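Local atomic coordinates of membrane-bound lytic murein transglycosylase A (Burkholderia pseudomallei, PDB entry 6QK4), a protein that probably cleaves the glycosidic bond between N-acetylmuramic acid and N-acetylglucosamine in peptidoglycan, forming a 1,6-anhydro ring on the muramic acid residue. Residues Leu102-Glu108 with Arg317-Gly323; Glu270-Val275 with Arg301-Asp307. All coordinates share one frame; numbering follows the deposited sequence.

Interaction 1 (Leu102-Glu108 with Arg317-Gly323); sequences LVTGYYE and RADYFWG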
loop_
_atom_site.group_PDB
_atom_site.type_symbol
_atom_site.label_atom_id
_atom_site.label_comp_id
_atom_site.label_asym_id
_atom_site.label_seq_id
_atom_site.Cartn_x
_atom_site.Cartn_y
_atom_site.Cartn_z
ATOM N N LEU A 102 -15.455 -2.650 2.867
ATOM C CA LEU A 102 -14.752 -1.804 1.924
ATOM C C LEU A 102 -13.271 -2.188 1.854
ATOM O O LEU A 102 -12.612 -2.382 2.892
ATOM C CB LEU A 102 -14.905 -0.330 2.310
ATOM C CG LEU A 102 -14.117 0.654 1.478
ATOM C CD1 LEU A 102 -14.740 0.713 0.098
ATOM C CD2 LEU A 102 -14.101 2.024 2.140
ATOM N N VAL A 103 -12.759 -2.323 0.634
ATOM C CA VAL A 103 -11.331 -2.597 0.366
ATOM C C VAL A 103 -10.714 -1.377 -0.307
ATOM O O VAL A 103 -11.067 -1.029 -1.455
ATOM C CB VAL A 103 -11.144 -3.809 -0.551
ATOM C CG1 VAL A 103 -9.619 -4.166 -0.676
ATOM C CG2 VAL A 103 -11.885 -4.990 0.071
ATOM N N THR A 104 -9.759 -0.750 0.369
ATOM C CA THR A 104 -8.984 0.312 -0.248
ATOM C C THR A 104 -7.571 -0.216 -0.539
ATOM O O THR A 104 -7.284 -1.387 -0.308
ATOM C CB THR A 104 -8.977 1.566 0.648
ATOM O OG1 THR A 104 -8.610 1.225 1.986
ATOM C CG2 THR A 104 -10.384 2.198 0.690
ATOM N N GLY A 105 -6.661 0.642 -1.019
ATOM C CA GLY A 105 -5.324 0.163 -1.360
ATOM C C GLY A 105 -4.212 1.104 -0.933
ATOM O O GLY A 105 -4.435 2.294 -0.725
ATOM N N TYR A 106 -3.021 0.526 -0.706
ATOM C CA TYR A 106 -1.845 1.359 -0.411
ATOM C C TYR A 106 -0.626 0.752 -1.080
ATOM O O TYR A 106 -0.678 -0.346 -1.671
ATOM C CB TYR A 106 -1.618 1.525 1.090
ATOM C CG TYR A 106 -1.200 0.338 1.941
ATOM C CD1 TYR A 106 -2.024 -0.797 2.101
ATOM C CD2 TYR A 106 0.010 0.387 2.670
ATOM C CE1 TYR A 106 -1.608 -1.819 2.970
ATOM C CE2 TYR A 106 0.388 -0.593 3.547
ATOM C CZ TYR A 106 -0.428 -1.716 3.659
ATOM O OH TYR A 106 -0.025 -2.684 4.553
ATOM N N TYR A 107 0.469 1.516 -1.058
ATOM C CA TYR A 107 1.692 1.122 -1.753
ATOM C C TYR A 107 2.863 1.767 -1.044
ATOM O O TYR A 107 2.685 2.598 -0.129
ATOM C CB TYR A 107 1.668 1.548 -3.243
ATOM C CG TYR A 107 1.945 3.017 -3.466
ATOM C CD1 TYR A 107 1.049 3.978 -3.055
ATOM C CD2 TYR A 107 3.087 3.418 -4.153
ATOM C CE1 TYR A 107 1.279 5.340 -3.329
ATOM C CE2 TYR A 107 3.334 4.767 -4.427
ATOM C CZ TYR A 107 2.429 5.705 -4.003
ATOM O OH TYR A 107 2.656 7.023 -4.302
ATOM N N GLU A 108 4.058 1.367 -1.462
ATOM C CA GLU A 108 5.266 2.025 -0.960
ATOM C C GLU A 108 5.950 2.765 -2.093
ATOM O O GLU A 108 6.353 2.139 -3.077
ATOM C CB GLU A 108 6.184 0.981 -0.373
ATOM C CG GLU A 108 7.530 1.592 0.009
ATOM C CD GLU A 108 7.537 2.139 1.413
ATOM O OE1 GLU A 108 6.455 2.586 1.885
ATOM O OE2 GLU A 108 8.635 2.119 2.037
ATOM N N ARG A 317 -13.051 -4.820 6.602
ATOM C CA ARG A 317 -12.380 -3.603 6.142
ATOM C C ARG A 317 -10.920 -3.966 5.899
ATOM O O ARG A 317 -10.268 -4.512 6.812
ATOM C CB ARG A 317 -12.475 -2.534 7.233
ATOM C CG ARG A 317 -11.855 -1.214 6.803
ATOM C CD ARG A 317 -12.735 -0.527 5.686
ATOM N NE ARG A 317 -12.113 0.807 5.399
ATOM C CZ ARG A 317 -11.146 1.046 4.506
ATOM N NH1 ARG A 317 -10.700 0.096 3.731
ATOM N NH2 ARG A 317 -10.593 2.260 4.394
ATOM N N ALA A 318 -10.369 -3.592 4.740
ATOM C CA ALA A 318 -8.962 -3.895 4.520
ATOM C C ALA A 318 -8.316 -2.807 3.664
ATOM O O ALA A 318 -8.967 -2.226 2.764
ATOM C CB ALA A 318 -8.823 -5.271 3.866
ATOM N N ASP A 319 -7.005 -2.593 3.897
ATOM C CA ASP A 319 -6.153 -1.860 2.948
ATOM C C ASP A 319 -5.261 -2.879 2.220
ATOM O O ASP A 319 -4.452 -3.563 2.856
ATOM C CB ASP A 319 -5.281 -0.833 3.691
ATOM C CG ASP A 319 -5.244 0.536 3.024
ATOM O OD1 ASP A 319 -5.903 0.821 2.011
ATOM O OD2 ASP A 319 -4.485 1.408 3.521
ATOM N N TYR A 320 -5.427 -3.006 0.907
ATOM C CA TYR A 320 -4.699 -4.015 0.125
ATOM C C TYR A 320 -3.321 -3.471 -0.278
ATOM O O TYR A 320 -3.246 -2.414 -0.930
ATOM C CB TYR A 320 -5.553 -4.311 -1.115
ATOM C CG TYR A 320 -5.137 -5.422 -2.019
ATOM C CD1 TYR A 320 -5.385 -6.746 -1.665
ATOM C CD2 TYR A 320 -4.533 -5.177 -3.204
ATOM C CE1 TYR A 320 -5.015 -7.781 -2.519
ATOM C CE2 TYR A 320 -4.203 -6.188 -4.101
ATOM C CZ TYR A 320 -4.436 -7.494 -3.740
ATOM O OH TYR A 320 -4.074 -8.500 -4.605
ATOM N N PHE A 321 -2.246 -4.177 0.090
ATOM C CA PHE A 321 -0.904 -3.689 -0.244
ATOM C C PHE A 321 -0.577 -4.064 -1.675
ATOM O O PHE A 321 -0.352 -5.239 -1.975
ATOM C CB PHE A 321 0.143 -4.238 0.730
ATOM C CG PHE A 321 1.523 -3.781 0.421
ATOM C CD1 PHE A 321 1.840 -2.436 0.474
ATOM C CD2 PHE A 321 2.508 -4.691 0.082
ATOM C CE1 PHE A 321 3.144 -2.010 0.193
ATOM C CE2 PHE A 321 3.791 -4.301 -0.191
ATOM C CZ PHE A 321 4.137 -2.934 -0.098
ATOM N N TRP A 322 -0.550 -3.058 -2.567
ATOM C CA TRP A 322 -0.259 -3.297 -3.980
ATOM C C TRP A 322 1.216 -3.485 -4.287
ATOM O O TRP A 322 1.523 -4.080 -5.329
ATOM C CB TRP A 322 -0.842 -2.142 -4.832
ATOM C CG TRP A 322 -2.268 -2.314 -5.097
ATOM C CD1 TRP A 322 -3.312 -1.729 -4.422
ATOM C CD2 TRP A 322 -2.856 -3.181 -6.071
ATOM N NE1 TRP A 322 -4.487 -2.132 -4.947
ATOM C CE2 TRP A 322 -4.253 -3.035 -5.954
ATOM C CE3 TRP A 322 -2.340 -4.058 -7.029
ATOM C CZ2 TRP A 322 -5.154 -3.720 -6.776
ATOM C CZ3 TRP A 322 -3.239 -4.751 -7.834
ATOM C CH2 TRP A 322 -4.629 -4.560 -7.711
ATOM N N GLY A 323 2.155 -3.101 -3.387
ATOM C CA GLY A 323 3.533 -3.304 -3.750
ATOM C C GLY A 323 4.305 -1.983 -3.814
ATOM O O GLY A 323 3.876 -0.978 -3.223
#
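T104 OG1 makes three hydrogen bonds to two side chains: it gives its proton to D319 OD1 at 2.7 Å and accepts from both terminal nitrogens of R317, with NH1 at 2.9 Å and NH2 at 3.3 Å. A threonine suits this place because one hydroxyl can be donor and acceptor at once. The hydroxyl oxygen lies in the guanidinium plane but meets the D319 carboxylate from above, 52° out of its plane. R317 bends at chi2 (70°) so that its chain runs alongside that of L102, pointing the same way; its NH1 also reaches L102 O, from well above the carbonyl plane, an oxygen it shares with A318 N, while L102 CD2 covers the centre of one guanidinium face at 3.9 Å from CZ. Between the backbones, the parallel strands pair regularly, as in the bond from Y320 N to T104 O.

Y106, with CG between backbone N and carbonyl carbon (chi1 68°), swings its ring over its neighbour strand. D319 O lies at the ring edge, 3.3 Å from Y106 CE1, and F321 presents its own edge to a face of Y106 in a T-shaped pair. G105, without a side chain, lets W322 CD1 come to 4.1 Å from its CA. The strand 317-324 lies between 101-114 and the antiparallel 272-274, with W322 packed against helix 326-334, in what is consistent with the double-psi beta-barrel of this family.

Interaction 2 (Glu270-Val275 with Arg301-Asp307); sequences ERSIAV and RLVFAQD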
loop_
_atom_site.group_PDB
_atom_site.type_symbol
_atom_site.label_atom_id
_atom_site.label_comp_id
_atom_site.label_asym_id
_atom_site.label_seq_id
_atom_site.Cartn_x
_atom_site.Cartn_y
_atom_site.Cartn_z
ATOM N N GLU A 270 0.491 -7.669 -2.996
ATOM C CA GLU A 270 -0.760 -8.415 -3.253
ATOM C C GLU A 270 -0.961 -9.648 -2.392
ATOM O O GLU A 270 -1.820 -10.500 -2.721
ATOM C CB GLU A 270 -0.874 -8.770 -4.733
ATOM C CG GLU A 270 -0.856 -7.489 -5.578
ATOM C CD GLU A 270 -1.570 -7.707 -6.953
ATOM O OE1 GLU A 270 -2.786 -8.088 -7.002
ATOM O OE2 GLU A 270 -0.867 -7.487 -7.968
ATOM N N ARG A 271 -0.270 -9.748 -1.236
ATOM C CA ARG A 271 -0.519 -10.857 -0.334
ATOM C C ARG A 271 -0.578 -10.394 1.106
ATOM O O ARG A 271 -0.634 -11.253 1.997
ATOM C CB ARG A 271 0.560 -11.953 -0.432
ATOM C CG ARG A 271 0.587 -12.706 -1.803
ATOM C CD ARG A 271 -0.670 -13.598 -1.900
ATOM N NE ARG A 271 -0.725 -14.152 -3.252
ATOM C CZ ARG A 271 -1.771 -14.838 -3.706
ATOM N NH1 ARG A 271 -2.784 -15.048 -2.866
ATOM N NH2 ARG A 271 -1.809 -15.265 -5.019
ATOM N N SER A 272 -0.482 -9.077 1.367
ATOM C CA SER A 272 -0.557 -8.529 2.712
ATOM C C SER A 272 -1.648 -7.498 2.741
ATOM O O SER A 272 -1.799 -6.733 1.776
ATOM C CB SER A 272 0.754 -7.815 3.119
ATOM O OG SER A 272 1.836 -8.712 3.259
ATOM N N ILE A 273 -2.440 -7.479 3.809
ATOM C CA ILE A 273 -3.416 -6.412 4.003
ATOM C C ILE A 273 -3.201 -5.756 5.373
ATOM O O ILE A 273 -2.717 -6.368 6.333
ATOM C CB ILE A 273 -4.869 -6.896 3.908
ATOM C CG1 ILE A 273 -5.136 -8.093 4.858
ATOM C CG2 ILE A 273 -5.260 -7.113 2.382
ATOM C CD1 ILE A 273 -6.678 -8.394 4.946
ATOM N N ALA A 274 -3.512 -4.454 5.424
ATOM C CA ALA A 274 -3.713 -3.774 6.684
ATOM C C ALA A 274 -5.174 -3.907 7.124
ATOM O O ALA A 274 -6.104 -3.831 6.289
ATOM C CB ALA A 274 -3.334 -2.290 6.536
ATOM N N VAL A 275 -5.368 -4.167 8.432
ATOM C CA VAL A 275 -6.682 -4.416 9.025
ATOM C C VAL A 275 -6.882 -3.563 10.282
ATOM O O VAL A 275 -5.955 -2.963 10.818
ATOM C CB VAL A 275 -6.908 -5.897 9.383
ATOM C CG1 VAL A 275 -6.867 -6.711 8.145
ATOM C CG2 VAL A 275 -5.797 -6.352 10.397
ATOM N N ARG A 301 -8.316 -13.261 -3.589
ATOM C CA ARG A 301 -6.891 -13.313 -3.223
ATOM C C ARG A 301 -6.768 -13.775 -1.772
ATOM O O ARG A 301 -7.422 -13.182 -0.895
ATOM C CB ARG A 301 -6.203 -11.910 -3.276
ATOM C CG ARG A 301 -5.294 -11.530 -4.468
ATOM C CD ARG A 301 -4.049 -12.236 -4.383
ATOM N NE ARG A 301 -2.933 -11.866 -5.240
ATOM C CZ ARG A 301 -2.570 -12.506 -6.345
ATOM N NH1 ARG A 301 -3.356 -13.446 -6.879
ATOM N NH2 ARG A 301 -1.445 -12.161 -6.953
ATOM N N LEU A 302 -5.946 -14.796 -1.517
ATOM C CA LEU A 302 -5.556 -15.148 -0.152
ATOM C C LEU A 302 -4.463 -14.186 0.276
ATOM O O LEU A 302 -3.424 -14.089 -0.380
ATOM C CB LEU A 302 -5.052 -16.588 -0.079
ATOM C CG LEU A 302 -4.615 -17.034 1.342
ATOM C CD1 LEU A 302 -5.744 -17.023 2.388
ATOM C CD2 LEU A 302 -3.999 -18.409 1.224
ATOM N N VAL A 303 -4.724 -13.455 1.355
ATOM C CA VAL A 303 -3.805 -12.455 1.880
ATOM C C VAL A 303 -3.613 -12.725 3.379
ATOM O O VAL A 303 -4.281 -13.578 4.011
ATOM C CB VAL A 303 -4.336 -11.026 1.647
ATOM C CG1 VAL A 303 -4.582 -10.795 0.105
ATOM C CG2 VAL A 303 -5.693 -10.820 2.355
ATOM N N PHE A 304 -2.682 -11.959 3.976
ATOM C CA PHE A 304 -2.403 -12.129 5.414
ATOM C C PHE A 304 -2.491 -10.781 6.095
ATOM O O PHE A 304 -1.995 -9.793 5.562
ATOM C CB PHE A 304 -1.008 -12.729 5.635
ATOM C CG PHE A 304 -0.909 -14.165 5.184
ATOM C CD1 PHE A 304 -0.682 -14.439 3.863
ATOM C CD2 PHE A 304 -0.977 -15.209 6.130
ATOM C CE1 PHE A 304 -0.596 -15.793 3.447
ATOM C CE2 PHE A 304 -0.900 -16.559 5.741
ATOM C CZ PHE A 304 -0.728 -16.817 4.361
ATOM N N ALA A 305 -3.164 -10.733 7.254
ATOM C CA ALA A 305 -3.271 -9.480 8.017
ATOM C C ALA A 305 -1.942 -9.173 8.694
ATOM O O ALA A 305 -1.581 -9.799 9.695
ATOM C CB ALA A 305 -4.408 -9.620 9.039
ATOM N N GLN A 306 -1.164 -8.243 8.107
ATOM C CA GLN A 306 0.207 -8.045 8.525
ATOM C C GLN A 306 0.469 -6.583 8.744
ATOM O O GLN A 306 1.643 -6.214 8.926
ATOM C CB GLN A 306 1.215 -8.629 7.512
ATOM C CG GLN A 306 0.986 -10.200 7.354
ATOM C CD GLN A 306 1.975 -10.873 6.398
ATOM O OE1 GLN A 306 2.315 -10.328 5.326
ATOM N NE2 GLN A 306 2.301 -12.125 6.700
ATOM N N ASP A 307 -0.577 -5.755 8.778
ATOM C CA ASP A 307 -0.323 -4.323 8.970
ATOM C C ASP A 307 -1.579 -3.713 9.561
ATOM O O ASP A 307 -2.628 -4.343 9.612
ATOM C CB ASP A 307 0.089 -3.646 7.625
ATOM C CG ASP A 307 0.988 -2.365 7.831
ATOM O OD1 ASP A 307 1.301 -1.994 8.994
ATOM O OD2 ASP A 307 1.342 -1.739 6.781
#
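Bends at chi2 in R271 (-71°) and R301 (-73°) bring their guanidinium groups together as an offset stack, planes 18° apart, with R271 NH2 and R301 NH1 touching at 3.0 Å without a hydrogen bond. R271 keeps its hold through NH1, which meets L302 O at 2.7 Å on a lone pair, in the plane of both groups. The R301 guanidinium turns an edge to E270 O, NE making a weak bond. Arginine suits both positions, since its flat head can stack and still donate from its rim.

Farther along, the parallel strands pair through I273 N to F304 O, then slip by one residue at a beta bulge, where I273 O accepts from Q306 N and, weakly, from D307 N. The extended Q306 side chain reaches S272, whose OG donates to OE1 at 2.7 Å, within the amide plane. On the other side of the strands I273 CD1 packs on V303 CG2 at 3.7 Å, and V275 CG2 on A305 CB, beta-branched chains and alanine filling a buried interior.

D39, salt-bridged to R271 and in a long, weak pair with R301, probably eases the repulsion, which E270 OE1, bonded to Y320 and 4.2 Å from R301 NE, may partly offset by charge.

How the interactions relate
Strand 272-274 of interaction 2 borders strand 317-324 of interaction 1, so the two contacts share one stretch of sheet, their centres about 8 Å apart. Two bonds stitch them together at one corner: Y320 OH to E270 OE1 and E270 N to F321 O, both 2.8 Å, with W322 CZ3 packed 3.5 Å from the same E270 OE1. At the other corner Y106 OH reaches D307 OD2 at 2.8 Å, tying strand 101-114 to the end of 301-307. Y106 thus stands between D307 and D319. In relatives of this family an aspartate of the barrel is the catalytic acid, so this region is probably near the active site.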